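Local coordinates for protein telomerase reverse transcriptase (PDB 6ZD1) that probably elongates telomeres as the catalytic subunit of telomerase, copying a template carried by the enzyme's RNA to add simple repeats to chromosome ends, at residues S305-S308 with T309-A313; I316-F319 with R320-L324; W489-T492 with E493-L497; E540-E544 with A545-N549. All coordinates share one frame; numbering follows the deposited sequence.

Interaction 1 (S305-S308 with T309-A313); sequences SVNS and TNEVA
Val306 and Ser308 meet the side chains of Glu311 and Val312 where a loop turns into the N-terminus of an alpha helix, with Ser308 as the N-cap.

The apolar part centres on Val306. Its CG1, set anti to the backbone N (chi1 155°), lies against two residues at once, with Glu311 CB 3.5 Å from Val306 CG1 and Val312 CG2 3.6 Å from the same methyl. The two valines cross at about a right angle. Glu311 instead runs past Val306 in the opposite direction, its chain extended back along the loop, and brings OE1 to 3.5 Å from Val306 CG2. This puts the methylene base of the glutamate on the valine and carries its carboxylate back along the loop, where Glu311 OE2 lies 3.6 Å from Asn307 N.

The polar part belongs to the cap. Val312 N donates to Ser308 O over 3.3 Å, a first-turn helix bond of moderate straightness (N-H...O 147°). Ser308 OG sits 3.5 Å from Glu311 CB, but its hydrogen-bond partner is Glu614 OE2. The other oxygen of that carboxylate accepts from Asn310 N, so Glu614 grips both the cap side chain and an amide of the first turn, and its charge would probably suit this helix end.

Glu614 belongs to helix 609-637, which thus closes over the start of helix 309-326, helped by Thr611 bonding to Asn307 O. Val306 and Val312 rest on Leu498 of strand 495-500, and Thr309, Val312 and Ala313 reach Leu556 of strand 556-559.

Interaction 2 (I316-F319 with R320-L324); sequences ILTF and RNDLL
Arg320 packs back on Ile316 and Leu317 within one continuous alpha helix, part of helix 309-326, where side chains three and four residues apart share a face. Close to the backbone, Arg320 CB lies 3.5 Å from Ile316 O, the carbonyl that also accepts from Arg320 N. CG leaves anti to the backbone N (chi1 178°), and a bend at chi3 (66°) then turns the head group across Leu317. The guanidinium is laid flat under that leucine: Leu317 CD2 stands over the centre of its plane, 3.8 Å from Arg320 CZ. At the edge, NE and NH2 grip one atom side-on, with Arg320 NE 3.2 Å and Arg320 NH2 3.1 Å from Asn321 OD1. Both donors approach this oxygen from the same face of the amide, and the oxygen lies close to the guanidinium plane, so the pair of bonds would limit the rotation of the head group. Thr318 and Asp322 run side by side at the surface, and Thr318 OG1 turns back to Asp314 O. On the buried face, where Leu496 and Leu563 also pack on Phe319, Leu323 CD1 makes a CH-pi contact over the Phe319 ring, 4.1 Å from its centroid and 27° off the normal.

Interaction 3 (W489-T492 with E493-L497); sequences WEAT and EDNLL
Ala491 and Asp494 close a type I beta turn that leads into strand 495-500, an outermost strand of the antiparallel sheet in the reverse transcriptase palm. Thr492 and Glu493 occupy its two corners, both with helix-like backbone angles. The one hydrogen bond across the contact is the turn's own: Asp494 N donates to Ala491 O at 3.1 Å. It is straight at the hydrogen (162°), but the donor stands 43° above the carbonyl plane.

Contacts without hydrogen bonding gather round the same carbonyl. Asp494 CB lies 3.9 Å from Ala491 O, and that oxygen also stands off one side of the Asn495 amide plane rather than in it. Asn495 CG is placed between the backbone N and the carbonyl carbon (chi1 40°), which turns the amide back from the strand towards the turn. Its nitrogen makes a weak hydrogen bond to Leu488 O, so one side chain spans both limbs of the connection.

Leu496 pairs through its backbone with Ile507 of strand 503-508, and Asp494 with Ser509 just beyond it. Two acceptor pairs come close at the turn: Thr492 O lies 3.2 Å from Asn495 O, and Asn495 OD1 is 3.4 Å from Ala491 O.

Interaction 4 (E540-E544 with A545-N549); sequences EINGE and AGSSN
Ile541 is the apolar centre of this contact, with the returning chain of residues 547-549 lying along its side chain. Its CB is 3.4 Å from Ser548 O, CG2 touches the hydroxyl of Ser547 (Ile541 CG2 to Ser547 OG 3.7 Å), and CD1 reaches the backbone of Asn549, 3.7 Å from Asn549 C. Two further contacts lie nearer the bend: Asn542 OD1 is 3.3 Å from Ser547 CB, and Asn549 OD1 comes to 3.2 Å from Gly543 CA. No hydrogen bond joins the two segments, so within this pair they meet through packing.

An Asx turn opens the bend. Asn542 OD1 accepts from Glu544 N at 3.1 Å, with the donor above the amide plane, 47° out of it. Asn542 CG stands between its backbone N and carbonyl carbon (chi1 55°), which brings OD1 round to that amide and also towards Ser547. Gly543, inside the turn, takes the left-handed helical conformation (phi 61°), and Ala545 repeats it as the chain reverses.

Farther out, Glu544 OE2 is hydrogen-bonded to Tyr334 OH and Glu540 forms a salt bridge with Lys518 of helix 511-520. The bend leaves the edge strand 539-541, whose Ile541 pairs through its backbone with Met335 of strand 334-339, and leads into strand 550-553, with Asn549 bonded through its backbone to Cys560.

Interactions 1 and 2 follow each other along helix 309-326, their centres about 15 Å apart. Interaction 2 packs directly on interaction 3: Leu323 CD2 lies 3.6 Å from Glu493 O, and Phe319 CD1 is 3.7 Å from Leu496 CB, so the later part of the helix covers the start of strand 495-500. Interaction 1 meets the later part of that strand through Leu498. Interactions 3 and 4 belong to the two outermost strands of the same four-stranded palm sheet, with centres about 21 Å apart. The Asp-Asp sequence that in reverse transcriptases belongs to the metal-dependent active site lies where the tight connection after strand 495-500 runs into strand 503-508.

Interaction 1 (S305-S308 with T309-A313)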
# COMPACT_ATOMS: atom_id res chain seq x y z
N SER A 305 16.07 -6.99 -16.07
CA SER A 305 14.94 -6.36 -15.41
C SER A 305 14.49 -7.23 -14.24
O SER A 305 14.02 -8.36 -14.44
CB SER A 305 13.79 -6.14 -16.40
OG SER A 305 14.17 -5.23 -17.42
N VAL A 306 14.63 -6.71 -13.02
CA VAL A 306 14.41 -7.47 -11.80
C VAL A 306 13.13 -6.99 -11.13
O VAL A 306 12.83 -5.79 -11.13
CB VAL A 306 15.63 -7.33 -10.86
CG1 VAL A 306 15.24 -7.55 -9.42
CG2 VAL A 306 16.71 -8.32 -11.26
N ASN A 307 12.39 -7.92 -10.54
CA ASN A 307 11.04 -7.63 -10.06
C ASN A 307 10.97 -7.25 -8.59
O ASN A 307 9.92 -6.78 -8.14
CB ASN A 307 10.13 -8.84 -10.32
CG ASN A 307 9.97 -9.14 -11.80
OD1 ASN A 307 10.02 -8.24 -12.64
ND2 ASN A 307 9.77 -10.41 -12.12
N SER A 308 12.04 -7.42 -7.81
CA SER A 308 11.96 -7.14 -6.38
C SER A 308 13.35 -6.84 -5.83
O SER A 308 14.36 -7.06 -6.49
CB SER A 308 11.32 -8.31 -5.63
OG SER A 308 12.11 -9.49 -5.74
N THR A 309 13.37 -6.34 -4.59
CA THR A 309 14.64 -5.98 -3.96
C THR A 309 15.48 -7.21 -3.63
O THR A 309 16.68 -7.25 -3.90
CB THR A 309 14.39 -5.15 -2.70
OG1 THR A 309 14.08 -3.80 -3.07
CG2 THR A 309 15.63 -5.14 -1.81
N ASN A 310 14.86 -8.23 -3.02
CA ASN A 310 15.60 -9.45 -2.70
C ASN A 310 16.19 -10.08 -3.96
O ASN A 310 17.26 -10.70 -3.89
CB ASN A 310 14.71 -10.45 -1.98
CG ASN A 310 14.21 -9.94 -0.65
OD1 ASN A 310 14.29 -8.74 -0.36
ND2 ASN A 310 13.67 -10.84 0.17
N GLU A 311 15.52 -9.92 -5.10
CA GLU A 311 16.10 -10.45 -6.34
C GLU A 311 17.33 -9.65 -6.75
O GLU A 311 18.28 -10.23 -7.30
CB GLU A 311 15.06 -10.45 -7.46
CG GLU A 311 15.18 -11.65 -8.39
CD GLU A 311 14.46 -11.46 -9.72
OE1 GLU A 311 15.15 -11.42 -10.76
OE2 GLU A 311 13.22 -11.37 -9.72
N VAL A 312 17.35 -8.35 -6.46
CA VAL A 312 18.55 -7.55 -6.70
C VAL A 312 19.71 -8.09 -5.87
O VAL A 312 20.82 -8.30 -6.37
CB VAL A 312 18.28 -6.07 -6.39
CG1 VAL A 312 19.59 -5.29 -6.28
CG2 VAL A 312 17.38 -5.46 -7.45
N ALA A 313 19.45 -8.38 -4.59
CA ALA A 313 20.49 -8.89 -3.71
C ALA A 313 20.98 -10.26 -4.17
O ALA A 313 22.19 -10.51 -4.22
CB ALA A 313 19.97 -8.97 -2.28

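Interaction 2 (I316-F319 with R320-L324)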
# COMPACT_ATOMS: atom_id res chain seq x y z
N ILE A 316 23.17 -10.16 -7.24
CA ILE A 316 24.51 -9.69 -6.90
C ILE A 316 25.29 -10.77 -6.16
O ILE A 316 26.48 -10.98 -6.43
CB ILE A 316 24.42 -8.38 -6.09
CG1 ILE A 316 23.81 -7.28 -6.93
CG2 ILE A 316 25.79 -7.96 -5.59
CD1 ILE A 316 23.49 -6.03 -6.15
N LEU A 317 24.65 -11.45 -5.21
CA LEU A 317 25.30 -12.54 -4.49
C LEU A 317 25.68 -13.68 -5.43
O LEU A 317 26.74 -14.29 -5.27
CB LEU A 317 24.41 -13.05 -3.37
CG LEU A 317 24.18 -12.08 -2.21
CD1 LEU A 317 23.35 -12.74 -1.13
CD2 LEU A 317 25.51 -11.60 -1.65
N THR A 318 24.82 -13.99 -6.40
CA THR A 318 25.18 -14.97 -7.42
C THR A 318 26.30 -14.43 -8.30
O THR A 318 27.22 -15.17 -8.68
CB THR A 318 23.95 -15.34 -8.25
OG1 THR A 318 22.95 -15.89 -7.39
CG2 THR A 318 24.31 -16.36 -9.33
N PHE A 319 26.25 -13.13 -8.63
CA PHE A 319 27.35 -12.51 -9.38
C PHE A 319 28.65 -12.60 -8.60
O PHE A 319 29.70 -12.94 -9.16
CB PHE A 319 26.99 -11.05 -9.68
CG PHE A 319 27.98 -10.34 -10.56
CD1 PHE A 319 28.10 -10.66 -11.90
CD2 PHE A 319 28.76 -9.31 -10.05
CE1 PHE A 319 29.00 -10.00 -12.72
CE2 PHE A 319 29.67 -8.64 -10.85
CZ PHE A 319 29.78 -8.98 -12.19
N ARG A 320 28.61 -12.35 -7.29
CA ARG A 320 29.81 -12.47 -6.47
C ARG A 320 30.30 -13.91 -6.45
O ARG A 320 31.49 -14.18 -6.65
CB ARG A 320 29.53 -11.98 -5.06
CG ARG A 320 30.70 -12.12 -4.11
CD ARG A 320 30.24 -12.06 -2.67
NE ARG A 320 29.40 -13.21 -2.35
CZ ARG A 320 28.80 -13.40 -1.18
NH1 ARG A 320 28.95 -12.50 -0.22
NH2 ARG A 320 28.07 -14.48 -0.98
N ASN A 321 29.38 -14.86 -6.22
CA ASN A 321 29.77 -16.26 -6.10
C ASN A 321 30.32 -16.80 -7.42
O ASN A 321 31.32 -17.52 -7.42
CB ASN A 321 28.58 -17.10 -5.63
CG ASN A 321 28.19 -16.79 -4.20
OD1 ASN A 321 28.96 -16.21 -3.44
ND2 ASN A 321 26.98 -17.20 -3.83
N ASP A 322 29.66 -16.49 -8.54
CA ASP A 322 30.16 -16.95 -9.83
C ASP A 322 31.52 -16.34 -10.15
O ASP A 322 32.36 -16.98 -10.80
CB ASP A 322 29.15 -16.64 -10.93
CG ASP A 322 27.88 -17.47 -10.79
OD1 ASP A 322 27.86 -18.38 -9.94
OD2 ASP A 322 26.91 -17.21 -11.54
N LEU A 323 31.78 -15.11 -9.69
CA LEU A 323 33.11 -14.53 -9.86
C LEU A 323 34.15 -15.28 -9.04
O LEU A 323 35.26 -15.53 -9.52
CB LEU A 323 33.10 -13.05 -9.48
CG LEU A 323 32.60 -12.11 -10.57
CD1 LEU A 323 32.59 -10.68 -10.06
CD2 LEU A 323 33.48 -12.23 -11.80
N LEU A 324 33.80 -15.68 -7.82
CA LEU A 324 34.75 -16.42 -6.99
C LEU A 324 35.05 -17.80 -7.55
O LEU A 324 36.05 -18.41 -7.16
CB LEU A 324 34.22 -16.56 -5.56
CG LEU A 324 34.10 -15.25 -4.78
CD1 LEU A 324 33.56 -15.53 -3.39
CD2 LEU A 324 35.45 -14.57 -4.71

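Interaction 3 (W489-T492 with E493-L497)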
# COMPACT_ATOMS: atom_id res chain seq x y z
N TRP A 489 25.19 -8.80 -22.78
CA TRP A 489 24.67 -10.14 -22.55
C TRP A 489 25.33 -11.20 -23.43
O TRP A 489 24.75 -12.26 -23.68
CB TRP A 489 23.15 -10.15 -22.75
CG TRP A 489 22.47 -8.98 -22.09
CD1 TRP A 489 22.47 -8.66 -20.76
CD2 TRP A 489 21.70 -7.96 -22.74
NE1 TRP A 489 21.75 -7.52 -20.54
CE2 TRP A 489 21.26 -7.07 -21.74
CE3 TRP A 489 21.33 -7.72 -24.07
CZ2 TRP A 489 20.48 -5.95 -22.03
CZ3 TRP A 489 20.55 -6.61 -24.35
CH2 TRP A 489 20.14 -5.74 -23.33
N GLU A 490 26.54 -10.92 -23.91
CA GLU A 490 27.43 -11.95 -24.43
C GLU A 490 28.68 -12.10 -23.59
O GLU A 490 29.50 -13.00 -23.84
CB GLU A 490 27.81 -11.65 -25.89
CG GLU A 490 26.68 -11.86 -26.89
CD GLU A 490 25.64 -10.76 -26.83
OE1 GLU A 490 26.03 -9.58 -26.70
OE2 GLU A 490 24.43 -11.08 -26.90
N ALA A 491 28.85 -11.24 -22.58
CA ALA A 491 29.96 -11.29 -21.63
C ALA A 491 29.43 -11.13 -20.21
O ALA A 491 29.97 -10.37 -19.40
CB ALA A 491 31.00 -10.23 -21.96
N THR A 492 28.36 -11.86 -19.89
CA THR A 492 27.74 -11.79 -18.56
C THR A 492 28.71 -12.17 -17.45
O THR A 492 28.49 -11.79 -16.29
CB THR A 492 26.51 -12.70 -18.52
OG1 THR A 492 25.71 -12.48 -19.68
CG2 THR A 492 25.66 -12.42 -17.27
N GLU A 493 29.77 -12.91 -17.77
CA GLU A 493 30.75 -13.32 -16.77
C GLU A 493 31.49 -12.15 -16.14
O GLU A 493 32.14 -12.33 -15.11
CB GLU A 493 31.76 -14.27 -17.41
CG GLU A 493 31.16 -15.54 -17.99
CD GLU A 493 32.20 -16.45 -18.59
OE1 GLU A 493 33.34 -15.99 -18.82
OE2 GLU A 493 31.89 -17.64 -18.82
N ASP A 494 31.42 -10.95 -16.73
CA ASP A 494 32.23 -9.82 -16.31
C ASP A 494 31.43 -8.59 -15.89
O ASP A 494 32.02 -7.69 -15.28
CB ASP A 494 33.20 -9.41 -17.43
CG ASP A 494 34.42 -10.30 -17.49
OD1 ASP A 494 35.37 -10.08 -16.70
OD2 ASP A 494 34.44 -11.23 -18.32
N ASN A 495 30.14 -8.51 -16.20
CA ASN A 495 29.36 -7.34 -15.86
C ASN A 495 27.91 -7.74 -15.61
O ASN A 495 27.43 -8.75 -16.12
CB ASN A 495 29.44 -6.27 -16.96
CG ASN A 495 29.41 -6.86 -18.34
OD1 ASN A 495 30.44 -6.99 -19.00
ND2 ASN A 495 28.22 -7.24 -18.79
N LEU A 496 27.23 -6.93 -14.80
CA LEU A 496 25.88 -7.23 -14.34
C LEU A 496 25.06 -5.94 -14.28
O LEU A 496 25.47 -4.98 -13.62
CB LEU A 496 25.90 -7.90 -12.97
CG LEU A 496 24.55 -8.00 -12.26
CD1 LEU A 496 23.67 -9.01 -12.96
CD2 LEU A 496 24.73 -8.35 -10.79
N LEU A 497 23.92 -5.93 -14.95
CA LEU A 497 22.97 -4.82 -14.91
C LEU A 497 21.65 -5.29 -14.32
O LEU A 497 21.14 -6.35 -14.69
CB LEU A 497 22.74 -4.23 -16.31
CG LEU A 497 21.77 -3.05 -16.42
CD1 LEU A 497 22.35 -1.81 -15.74
CD2 LEU A 497 21.43 -2.76 -17.88

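Interaction 4 (E540-E544 with A545-N549)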
# COMPACT_ATOMS: atom_id res chain seq x y z
N GLU A 540 28.78 6.77 -8.32
CA GLU A 540 29.73 5.82 -8.88
C GLU A 540 30.88 5.61 -7.90
O GLU A 540 31.48 6.57 -7.43
CB GLU A 540 30.28 6.33 -10.22
CG GLU A 540 31.20 5.34 -10.94
CD GLU A 540 31.97 5.97 -12.08
OE1 GLU A 540 33.11 5.53 -12.34
OE2 GLU A 540 31.43 6.90 -12.71
N ILE A 541 31.17 4.34 -7.61
CA ILE A 541 32.34 3.97 -6.82
C ILE A 541 33.02 2.79 -7.50
O ILE A 541 32.41 2.05 -8.27
CB ILE A 541 32.00 3.64 -5.35
CG1 ILE A 541 31.02 2.47 -5.26
CG2 ILE A 541 31.46 4.86 -4.63
CD1 ILE A 541 30.71 2.07 -3.84
N ASN A 542 34.32 2.65 -7.23
CA ASN A 542 35.12 1.59 -7.83
C ASN A 542 35.98 0.81 -6.84
O ASN A 542 36.39 -0.31 -7.16
CB ASN A 542 36.03 2.16 -8.93
CG ASN A 542 36.91 3.29 -8.44
OD1 ASN A 542 37.28 3.36 -7.26
ND2 ASN A 542 37.27 4.18 -9.35
N GLY A 543 36.28 1.36 -5.66
CA GLY A 543 37.11 0.64 -4.72
C GLY A 543 38.50 0.33 -5.23
O GLY A 543 38.96 -0.81 -5.15
N GLU A 544 39.17 1.34 -5.80
CA GLU A 544 40.58 1.23 -6.15
C GLU A 544 41.49 1.76 -5.05
O GLU A 544 42.60 2.23 -5.34
CB GLU A 544 40.86 1.96 -7.46
CG GLU A 544 40.27 1.30 -8.70
CD GLU A 544 40.64 2.03 -9.98
OE1 GLU A 544 41.27 3.11 -9.90
OE2 GLU A 544 40.29 1.54 -11.08
N ALA A 545 41.03 1.71 -3.80
CA ALA A 545 41.67 2.37 -2.66
C ALA A 545 41.77 3.88 -2.87
O ALA A 545 42.57 4.55 -2.20
CB ALA A 545 43.05 1.77 -2.36
N GLY A 546 40.98 4.42 -3.78
CA GLY A 546 40.94 5.85 -4.02
C GLY A 546 39.54 6.41 -3.91
O GLY A 546 39.36 7.63 -3.77
N SER A 547 38.53 5.55 -3.99
CA SER A 547 37.14 5.95 -3.84
C SER A 547 36.53 5.25 -2.63
O SER A 547 37.17 4.43 -1.96
CB SER A 547 36.34 5.63 -5.11
OG SER A 547 34.97 5.95 -4.94
N SER A 548 35.28 5.60 -2.35
CA SER A 548 34.51 4.93 -1.32
C SER A 548 34.19 3.50 -1.75
O SER A 548 34.27 3.14 -2.93
CB SER A 548 33.21 5.70 -1.03
OG SER A 548 32.49 5.11 0.04
N ASN A 549 33.83 2.66 -0.78
CA ASN A 549 33.53 1.27 -1.06
C ASN A 549 32.13 0.84 -0.63
O ASN A 549 31.77 -0.32 -0.85
CB ASN A 549 34.57 0.36 -0.39
CG ASN A 549 35.83 0.24 -1.20
OD1 ASN A 549 35.98 -0.68 -2.00
ND2 ASN A 549 36.75 1.18 -1.01